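Local coordinates for pullulanase (Klebsiella oxytoca, PDB 2YOC), which hydrolyses alpha-1,6-glucosidic linkages in pullulan and related alpha-glucans, and is associated with membrane binding and type 2 secretion, at residues B[183-189]-B[249-255]; B[617-621]-B[700-704]; B[528-532]-B[900-905]. One frame throughout, in Å; residues are numbered along the deposited sequence.

Contact 1 of 3, residues B[183-189]-B[249-255]; sequences KPIVRLY and TVAIAAA
The ring of Tyr189 crosses the side chain of Ile252 at about a right angle, its CD1 lying 3.6 Å from the Ile252 CD1 methyl. The two residues sit on neighbouring antiparallel strands of a mixed sheet in the pullulanase N2 region, where 185-191 pairs with 248-254 and bonds on its other side to Leu209 and Leu211. Their short segments run at 162°, and three hydrogen-bonded pairs, Ile185 with Ala254, Arg187 with Ile252 and Tyr189 with Val250, alternate with two non-hydrogen-bonded pairs. Each hydrogen-bonded pair is closed by two backbone bonds; Ile252 N to Arg187 O measures 2.8 Å. On the face that carries Tyr189, Ile185 and Arg187, the CB atoms of Ile185 and Ala254 meet at 3.8 Å, and Val23 of strand 23-24 packs over this side. Val186, Leu188, Ala251 and Ala253 occupy the other face, with Trp177 against both alanines. There Leu188, with CG trans to its backbone N (chi1 -175°), sends CD1 to within 3.8 Å of Thr249 CB. At the loop end, Pro184 CG rests 3.4 Å from Ala254 O. The guanidinium of Arg187 has Ile185 CG2 over one face, off-centre, and makes a cation-pi contact with Tyr208. Within its own strand, Arg187 NH1 donates in the guanidinium plane to Tyr189 OH at 2.8 Å.

Contact 2 of 3, residues B[617-621]-B[700-704]; sequences QRLNE and QSDRF
Gln700 lays its CG over one face of the Arg618 guanidinium, 3.8 Å from Arg618 NH1, with its amide plane turned only 14° from that group. The amide nitrogen is held by Ser698 O, and the backbone O of Gln700 receives both Arg703 N and Phe704 N, closing a tight turn. Asp702 faces Glu621 from the opposite direction, Asp702 OD2 standing 3.7 Å from Glu621 OE2; a calcium ion lies about 3 Å from the Asp702 side chain. Arg703 extends from CG to NE and sets its guanidinium against the aliphatic part of Arg618, whose CD is centred over one face, 3.7 Å from Arg703 CZ. From the edge of the same group, Arg703 NH2 makes a weak bond of 3.2 Å to Leu619 O. Phe704 receives Arg618 NH2 at its ring edge, 3.5 Å from Phe704 CZ, with the two planes 55° apart. Beyond the segments, Arg618 forms a salt bridge with Glu638 and donates to Tyr669 O, which fixes its polar end. Glu621 OE1 lies 4.0 Å from Arg703 NH2, beyond a salt bridge; acidic neighbours thus probably offset the two arginine charges, and the calcium would offset some negative charge at Asp702.

Contact 3 of 3, residues B[528-532]-B[900-905]; sequences PQVQA and VGMPRI
The chain from Val900 to Arg904 passes beside the first turn of helix 529-537 as an irregular loop, with the CA atoms of Val530 and Gly901 5.5 Å apart. Gly901 adopts phi 142°, a conformation accessible chiefly to glycine, and its CA lies against Val530 CB. Val530 CG1, trans to the backbone N, reaches Val900 O at 3.5 Å, while Leu516 and Leu519 of helix 512-520 also pack on the Val530 side chain. Pro528, at the N-cap position, touches the selenomethionine Met902 through their CB atoms at 4.0 Å. Gln531 buries the largest area: with chi1 at 68° its CG lies between the backbone N and carbonyl carbon, and the chain folds back at chi2. Its CG faces Pro903 O at 3.4 Å, and Gln531 NE2 bonds weakly to the carbonyl of the N-cap residue, Pro528 O. The other amide atom, Gln531 OE1, accepts a long, weak but nearly straight bond from Ile905 N at 3.5 Å. Tyr912 of helix 912-919 touches Gln531, Met902 and Ile905. A helix start packed on a loop, with a glutamine weakly bonded to the first residue of helix 905-908, here joins the pullulanase Ins region to the family's C-terminal region.

From the N terminus, the chain first closes contact 1, a local pairing of strands within the N2 region after an excursion of 59 residues. It then passes through the CBM48 region into the eight-stranded parallel barrel. The first half of contact 3 comes next, in the Ins region between the second and third barrel strands. Contact 2 is nested inside this long loop, joining a segment after barrel strand 586-591 to one between strands 690-693 and 718-720. Contact 3 closes last, beyond the final barrel strand. Contacts 1 and 2 have centres 25 Å apart; contacts 2 and 3 lie on opposite sides of the chain's centre.

Contact 1 of 3, residues B[183-189]-B[249-255]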
loop_
_atom_site.group_PDB
_atom_site.type_symbol
_atom_site.label_atom_id
_atom_site.label_comp_id
_atom_site.label_asym_id
_atom_site.label_seq_id
_atom_site.Cartn_x
_atom_site.Cartn_y
_atom_site.Cartn_z
ATOM N N LYS B 183 28.890 29.628 -30.834
ATOM C CA LYS B 183 29.223 30.082 -32.189
ATOM C C LYS B 183 30.013 31.393 -32.156
ATOM O O LYS B 183 29.722 32.233 -31.295
ATOM C CB LYS B 183 27.974 30.163 -33.080
ATOM C CG LYS B 183 27.126 28.885 -33.083
ATOM C CD LYS B 183 27.925 27.657 -33.504
ATOM C CE LYS B 183 27.109 26.399 -33.587
ATOM N NZ LYS B 183 26.012 26.495 -34.586
ATOM N N PRO B 184 31.072 31.540 -33.012
ATOM C CA PRO B 184 31.905 32.770 -32.976
ATOM C C PRO B 184 31.168 34.065 -33.360
ATOM O O PRO B 184 31.341 35.094 -32.689
ATOM C CB PRO B 184 33.076 32.445 -33.917
ATOM C CG PRO B 184 32.581 31.399 -34.811
ATOM C CD PRO B 184 31.547 30.607 -34.060
ATOM N N ILE B 185 30.315 34.000 -34.406
ATOM C CA ILE B 185 29.492 35.132 -34.830
ATOM C C ILE B 185 27.996 34.871 -34.499
ATOM O O ILE B 185 27.411 33.892 -34.985
ATOM C CB ILE B 185 29.733 35.524 -36.324
ATOM C CG1 ILE B 185 31.173 36.048 -36.584
ATOM C CG2 ILE B 185 28.670 36.513 -36.817
ATOM C CD1 ILE B 185 31.608 37.374 -35.772
ATOM N N VAL B 186 27.407 35.744 -33.640
ATOM C CA VAL B 186 25.983 35.689 -33.255
ATOM C C VAL B 186 25.407 37.084 -33.441
ATOM O O VAL B 186 25.849 38.037 -32.787
ATOM C CB VAL B 186 25.705 35.071 -31.842
ATOM C CG1 VAL B 186 24.242 35.220 -31.449
ATOM C CG2 VAL B 186 26.107 33.598 -31.792
ATOM N N ARG B 187 24.454 37.212 -34.373
ATOM C CA ARG B 187 23.877 38.525 -34.678
ATOM C C ARG B 187 22.371 38.563 -34.825
ATOM O O ARG B 187 21.751 37.573 -35.230
ATOM C CB ARG B 187 24.476 39.072 -35.974
ATOM C CG ARG B 187 25.900 39.550 -35.858
ATOM C CD ARG B 187 26.530 39.537 -37.236
ATOM N NE ARG B 187 27.930 39.946 -37.202
ATOM C CZ ARG B 187 28.671 40.154 -38.285
ATOM N NH1 ARG B 187 28.144 40.011 -39.499
ATOM N NH2 ARG B 187 29.946 40.500 -38.165
ATOM N N LEU B 188 21.795 39.752 -34.591
ATOM C CA LEU B 188 20.378 39.961 -34.826
ATOM C C LEU B 188 20.178 40.876 -36.047
ATOM O O LEU B 188 20.220 42.096 -35.923
ATOM C CB LEU B 188 19.627 40.454 -33.575
ATOM C CG LEU B 188 18.107 40.598 -33.691
ATOM C CD1 LEU B 188 17.449 39.279 -34.011
ATOM C CD2 LEU B 188 17.532 41.177 -32.420
ATOM N N TYR B 189 20.009 40.264 -37.228
ATOM C CA TYR B 189 19.755 40.969 -38.481
ATOM C C TYR B 189 18.298 41.410 -38.506
ATOM O O TYR B 189 17.442 40.731 -37.928
ATOM C CB TYR B 189 20.077 40.065 -39.694
ATOM C CG TYR B 189 21.563 39.956 -39.987
ATOM C CD1 TYR B 189 22.397 39.163 -39.195
ATOM C CD2 TYR B 189 22.142 40.669 -41.036
ATOM C CE1 TYR B 189 23.769 39.084 -39.442
ATOM C CE2 TYR B 189 23.510 40.595 -41.295
ATOM C CZ TYR B 189 24.323 39.806 -40.490
ATOM O OH TYR B 189 25.674 39.735 -40.754
ATOM N N THR B 249 13.064 40.382 -37.968
ATOM C CA THR B 249 14.305 40.147 -37.244
ATOM C C THR B 249 14.663 38.682 -37.499
ATOM O O THR B 249 13.778 37.819 -37.567
ATOM C CB THR B 249 14.220 40.418 -35.737
ATOM O OG1 THR B 249 13.219 39.582 -35.163
ATOM C CG2 THR B 249 14.005 41.876 -35.407
ATOM N N VAL B 250 15.946 38.403 -37.658
ATOM C CA VAL B 250 16.415 37.051 -37.925
ATOM C C VAL B 250 17.695 36.842 -37.111
ATOM O O VAL B 250 18.596 37.699 -37.160
ATOM C CB VAL B 250 16.639 36.833 -39.452
ATOM C CG1 VAL B 250 17.526 35.632 -39.728
ATOM C CG2 VAL B 250 15.319 36.698 -40.198
ATOM N N ALA B 251 17.772 35.716 -36.360
ATOM C CA ALA B 251 18.970 35.402 -35.597
ATOM C C ALA B 251 19.966 34.648 -36.481
ATOM O O ALA B 251 19.614 33.638 -37.106
ATOM C CB ALA B 251 18.613 34.592 -34.383
ATOM N N ILE B 252 21.188 35.195 -36.604
ATOM C CA ILE B 252 22.211 34.592 -37.451
ATOM C C ILE B 252 23.461 34.157 -36.696
ATOM O O ILE B 252 24.044 34.940 -35.926
ATOM C CB ILE B 252 22.503 35.372 -38.775
ATOM C CG1 ILE B 252 21.201 35.569 -39.570
ATOM C CG2 ILE B 252 23.532 34.611 -39.620
ATOM C CD1 ILE B 252 21.284 36.224 -40.921
ATOM N N ALA B 253 23.853 32.882 -36.932
ATOM C CA ALA B 253 25.059 32.241 -36.409
ATOM C C ALA B 253 26.010 31.942 -37.589
ATOM O O ALA B 253 25.618 31.321 -38.596
ATOM C CB ALA B 253 24.715 30.969 -35.632
ATOM N N ALA B 254 27.251 32.448 -37.472
ATOM C CA ALA B 254 28.283 32.297 -38.485
ATOM C C ALA B 254 29.641 31.931 -37.901
ATOM O O ALA B 254 29.916 32.149 -36.706
ATOM C CB ALA B 254 28.395 33.569 -39.310
ATOM N N ALA B 255 30.498 31.373 -38.798
ATOM C CA ALA B 255 31.887 30.957 -38.591
ATOM C C ALA B 255 32.752 32.174 -38.262
ATOM O O ALA B 255 32.273 33.309 -38.396
ATOM C CB ALA B 255 32.397 30.321 -39.877
#

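Contact 2 of 3, residues B[617-621]-B[700-704]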
loop_
_atom_site.group_PDB
_atom_site.type_symbol
_atom_site.label_atom_id
_atom_site.label_comp_id
_atom_site.label_asym_id
_atom_site.label_seq_id
_atom_site.Cartn_x
_atom_site.Cartn_y
_atom_site.Cartn_z
ATOM N N GLN B 617 -1.311 33.600 -29.748
ATOM C CA GLN B 617 -1.283 32.155 -29.914
ATOM C C GLN B 617 -0.070 31.527 -29.242
ATOM O O GLN B 617 1.004 32.150 -29.207
ATOM C CB GLN B 617 -1.259 31.819 -31.413
ATOM C CG GLN B 617 -2.290 32.574 -32.278
ATOM C CD GLN B 617 -3.730 32.162 -32.040
ATOM O OE1 GLN B 617 -4.025 31.149 -31.388
ATOM N NE2 GLN B 617 -4.671 32.919 -32.598
ATOM N N ARG B 618 -0.231 30.272 -28.746
ATOM C CA ARG B 618 0.868 29.479 -28.188
ATOM C C ARG B 618 1.576 28.768 -29.371
ATOM O O ARG B 618 0.953 27.985 -30.099
ATOM C CB ARG B 618 0.381 28.473 -27.129
ATOM C CG ARG B 618 1.552 27.827 -26.360
ATOM C CD ARG B 618 1.158 26.894 -25.223
ATOM N NE ARG B 618 0.413 27.598 -24.187
ATOM C CZ ARG B 618 -0.818 27.272 -23.803
ATOM N NH1 ARG B 618 -1.432 26.223 -24.336
ATOM N NH2 ARG B 618 -1.436 27.978 -22.862
ATOM N N LEU B 619 2.864 29.082 -29.570
ATOM C CA LEU B 619 3.697 28.558 -30.652
ATOM C C LEU B 619 4.724 27.530 -30.190
ATOM O O LEU B 619 5.278 27.626 -29.083
ATOM C CB LEU B 619 4.462 29.697 -31.339
ATOM C CG LEU B 619 3.724 30.972 -31.681
ATOM C CD1 LEU B 619 4.679 31.947 -32.252
ATOM C CD2 LEU B 619 2.597 30.725 -32.660
ATOM N N ASN B 620 5.026 26.578 -31.085
ATOM C CA ASN B 620 6.042 25.557 -30.851
ATOM C C ASN B 620 7.418 26.254 -30.732
ATOM O O ASN B 620 7.775 27.067 -31.590
ATOM C CB ASN B 620 6.029 24.573 -32.004
ATOM C CG ASN B 620 7.099 23.541 -31.911
ATOM O OD1 ASN B 620 8.237 23.761 -32.318
ATOM N ND2 ASN B 620 6.757 22.399 -31.351
ATOM N N GLU B 621 8.164 25.928 -29.662
ATOM C CA GLU B 621 9.479 26.459 -29.262
ATOM C C GLU B 621 10.575 26.487 -30.354
ATOM O O GLU B 621 11.530 27.262 -30.228
ATOM C CB GLU B 621 10.018 25.680 -28.034
ATOM C CG GLU B 621 9.135 25.674 -26.785
ATOM C CD GLU B 621 8.371 24.393 -26.470
ATOM O OE1 GLU B 621 7.824 23.763 -27.408
ATOM O OE2 GLU B 621 8.285 24.042 -25.269
ATOM N N GLN B 700 0.964 21.451 -19.970
ATOM C CA GLN B 700 1.633 22.756 -20.099
ATOM C C GLN B 700 2.461 23.121 -18.874
ATOM O O GLN B 700 2.909 24.262 -18.751
ATOM C CB GLN B 700 0.644 23.893 -20.440
ATOM C CG GLN B 700 -0.239 23.736 -21.684
ATOM C CD GLN B 700 0.479 23.204 -22.859
ATOM O OE1 GLN B 700 1.472 23.770 -23.342
ATOM N NE2 GLN B 700 -0.005 22.070 -23.312
ATOM N N SER B 701 2.676 22.160 -17.979
ATOM C CA SER B 701 3.430 22.330 -16.727
ATOM C C SER B 701 4.887 22.725 -16.929
ATOM O O SER B 701 5.496 23.289 -16.016
ATOM C CB SER B 701 3.301 21.094 -15.850
ATOM O OG SER B 701 1.928 20.753 -15.715
ATOM N N ASP B 702 5.421 22.495 -18.150
ATOM C CA ASP B 702 6.776 22.903 -18.529
ATOM C C ASP B 702 6.830 24.414 -18.633
ATOM O O ASP B 702 7.896 25.003 -18.385
ATOM C CB ASP B 702 7.233 22.265 -19.871
ATOM C CG ASP B 702 6.284 22.384 -21.061
ATOM O OD1 ASP B 702 5.070 22.067 -20.897
ATOM O OD2 ASP B 702 6.773 22.676 -22.188
ATOM N N ARG B 703 5.666 25.033 -18.976
ATOM C CA ARG B 703 5.495 26.472 -19.210
ATOM C C ARG B 703 5.016 27.305 -18.030
ATOM O O ARG B 703 5.434 28.469 -17.915
ATOM C CB ARG B 703 4.599 26.724 -20.428
ATOM C CG ARG B 703 5.202 26.208 -21.711
ATOM C CD ARG B 703 4.101 25.873 -22.666
ATOM N NE ARG B 703 4.568 25.729 -24.046
ATOM C CZ ARG B 703 4.807 26.750 -24.864
ATOM N NH1 ARG B 703 4.696 27.996 -24.431
ATOM N NH2 ARG B 703 5.167 26.529 -26.120
ATOM N N PHE B 704 4.141 26.727 -17.177
ATOM C CA PHE B 704 3.529 27.393 -16.018
ATOM C C PHE B 704 2.704 26.382 -15.170
ATOM O O PHE B 704 2.290 25.321 -15.688
ATOM C CB PHE B 704 2.555 28.493 -16.499
ATOM C CG PHE B 704 1.561 28.091 -17.586
ATOM C CD1 PHE B 704 0.436 27.320 -17.283
ATOM C CD2 PHE B 704 1.739 28.499 -18.899
ATOM C CE1 PHE B 704 -0.482 26.963 -18.271
ATOM C CE2 PHE B 704 0.829 28.120 -19.891
ATOM C CZ PHE B 704 -0.274 27.355 -19.568
#

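Contact 3 of 3, residues B[528-532]-B[900-905]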
loop_
_atom_site.group_PDB
_atom_site.type_symbol
_atom_site.label_atom_id
_atom_site.label_comp_id
_atom_site.label_asym_id
_atom_site.label_seq_id
_atom_site.Cartn_x
_atom_site.Cartn_y
_atom_site.Cartn_z
ATOM N N PRO B 528 -25.066 2.186 -43.507
ATOM C CA PRO B 528 -25.295 3.349 -42.624
ATOM C C PRO B 528 -25.750 4.615 -43.372
ATOM O O PRO B 528 -25.118 5.672 -43.277
ATOM C CB PRO B 528 -23.942 3.512 -41.910
ATOM C CG PRO B 528 -22.949 2.649 -42.705
ATOM C CD PRO B 528 -23.648 2.092 -43.899
ATOM N N GLN B 529 -26.869 4.501 -44.104
ATOM C CA GLN B 529 -27.408 5.581 -44.932
ATOM C C GLN B 529 -27.903 6.814 -44.209
ATOM O O GLN B 529 -27.762 7.916 -44.733
ATOM C CB GLN B 529 -28.384 5.085 -46.021
ATOM C CG GLN B 529 -29.571 4.275 -45.529
ATOM C CD GLN B 529 -30.501 3.865 -46.649
ATOM O OE1 GLN B 529 -31.647 3.496 -46.402
ATOM N NE2 GLN B 529 -30.047 3.905 -47.906
ATOM N N VAL B 530 -28.446 6.649 -43.012
ATOM C CA VAL B 530 -28.921 7.787 -42.227
ATOM C C VAL B 530 -27.760 8.741 -41.910
ATOM O O VAL B 530 -27.878 9.942 -42.156
ATOM C CB VAL B 530 -29.688 7.345 -40.954
ATOM C CG1 VAL B 530 -30.063 8.542 -40.080
ATOM C CG2 VAL B 530 -30.930 6.540 -41.325
ATOM N N GLN B 531 -26.636 8.199 -41.431
ATOM C CA GLN B 531 -25.500 9.043 -41.109
ATOM C C GLN B 531 -24.757 9.612 -42.310
ATOM O O GLN B 531 -24.174 10.689 -42.201
ATOM C CB GLN B 531 -24.574 8.412 -40.048
ATOM C CG GLN B 531 -23.813 7.174 -40.485
ATOM C CD GLN B 531 -22.634 7.544 -41.336
ATOM O OE1 GLN B 531 -21.946 8.550 -41.102
ATOM N NE2 GLN B 531 -22.448 6.795 -42.404
ATOM N N ALA B 532 -24.769 8.901 -43.441
ATOM C CA ALA B 532 -24.103 9.360 -44.662
ATOM C C ALA B 532 -24.709 10.687 -45.172
ATOM O O ALA B 532 -23.957 11.610 -45.497
ATOM C CB ALA B 532 -24.183 8.290 -45.738
ATOM N N VAL B 900 -32.181 5.729 -34.144
ATOM C CA VAL B 900 -32.653 6.650 -35.173
ATOM C C VAL B 900 -31.668 6.637 -36.331
ATOM O O VAL B 900 -31.788 7.444 -37.251
ATOM C CB VAL B 900 -32.914 8.075 -34.620
ATOM C CG1 VAL B 900 -34.066 8.074 -33.624
ATOM C CG2 VAL B 900 -31.653 8.695 -34.002
ATOM N N GLY B 901 -30.714 5.710 -36.265
ATOM C CA GLY B 901 -29.678 5.523 -37.273
ATOM C C GLY B 901 -28.327 5.163 -36.695
ATOM O O GLY B 901 -28.104 5.296 -35.488
HETATM N N MSE B 902 -27.416 4.699 -37.552
HETATM C CA MSE B 902 -26.064 4.382 -37.111
HETATM C C MSE B 902 -25.343 5.715 -36.903
HETATM O O MSE B 902 -25.514 6.604 -37.730
HETATM C CB MSE B 902 -25.307 3.516 -38.147
HETATM C CG MSE B 902 -25.824 2.082 -38.285
HETATM SE SE MSE B 902 -26.088 1.082 -36.611
HETATM C CE MSE B 902 -24.258 0.565 -36.217
ATOM N N PRO B 903 -24.581 5.916 -35.807
ATOM C CA PRO B 903 -23.897 7.214 -35.612
ATOM C C PRO B 903 -22.740 7.446 -36.600
ATOM O O PRO B 903 -22.442 6.550 -37.401
ATOM C CB PRO B 903 -23.425 7.137 -34.166
ATOM C CG PRO B 903 -23.250 5.696 -33.892
ATOM C CD PRO B 903 -24.274 4.971 -34.711
ATOM N N ARG B 904 -22.091 8.640 -36.559
ATOM C CA ARG B 904 -20.994 8.975 -37.479
ATOM C C ARG B 904 -19.843 7.952 -37.582
ATOM O O ARG B 904 -19.135 7.718 -36.600
ATOM C CB ARG B 904 -20.464 10.400 -37.229
ATOM C CG ARG B 904 -21.103 11.481 -38.046
ATOM C CD ARG B 904 -20.055 12.114 -38.943
ATOM N NE ARG B 904 -20.402 13.464 -39.380
ATOM C CZ ARG B 904 -19.567 14.281 -40.017
ATOM N NH1 ARG B 904 -18.331 13.883 -40.308
ATOM N NH2 ARG B 904 -19.967 15.487 -40.394
ATOM N N ILE B 905 -19.687 7.345 -38.789
ATOM C CA ILE B 905 -18.659 6.351 -39.174
ATOM C C ILE B 905 -17.267 6.761 -38.773
ATOM O O ILE B 905 -16.486 5.929 -38.308
ATOM C CB ILE B 905 -18.613 6.022 -40.691
ATOM C CG1 ILE B 905 -19.246 7.107 -41.619
ATOM C CG2 ILE B 905 -19.128 4.627 -40.965
ATOM C CD1 ILE B 905 -18.822 8.734 -41.464
#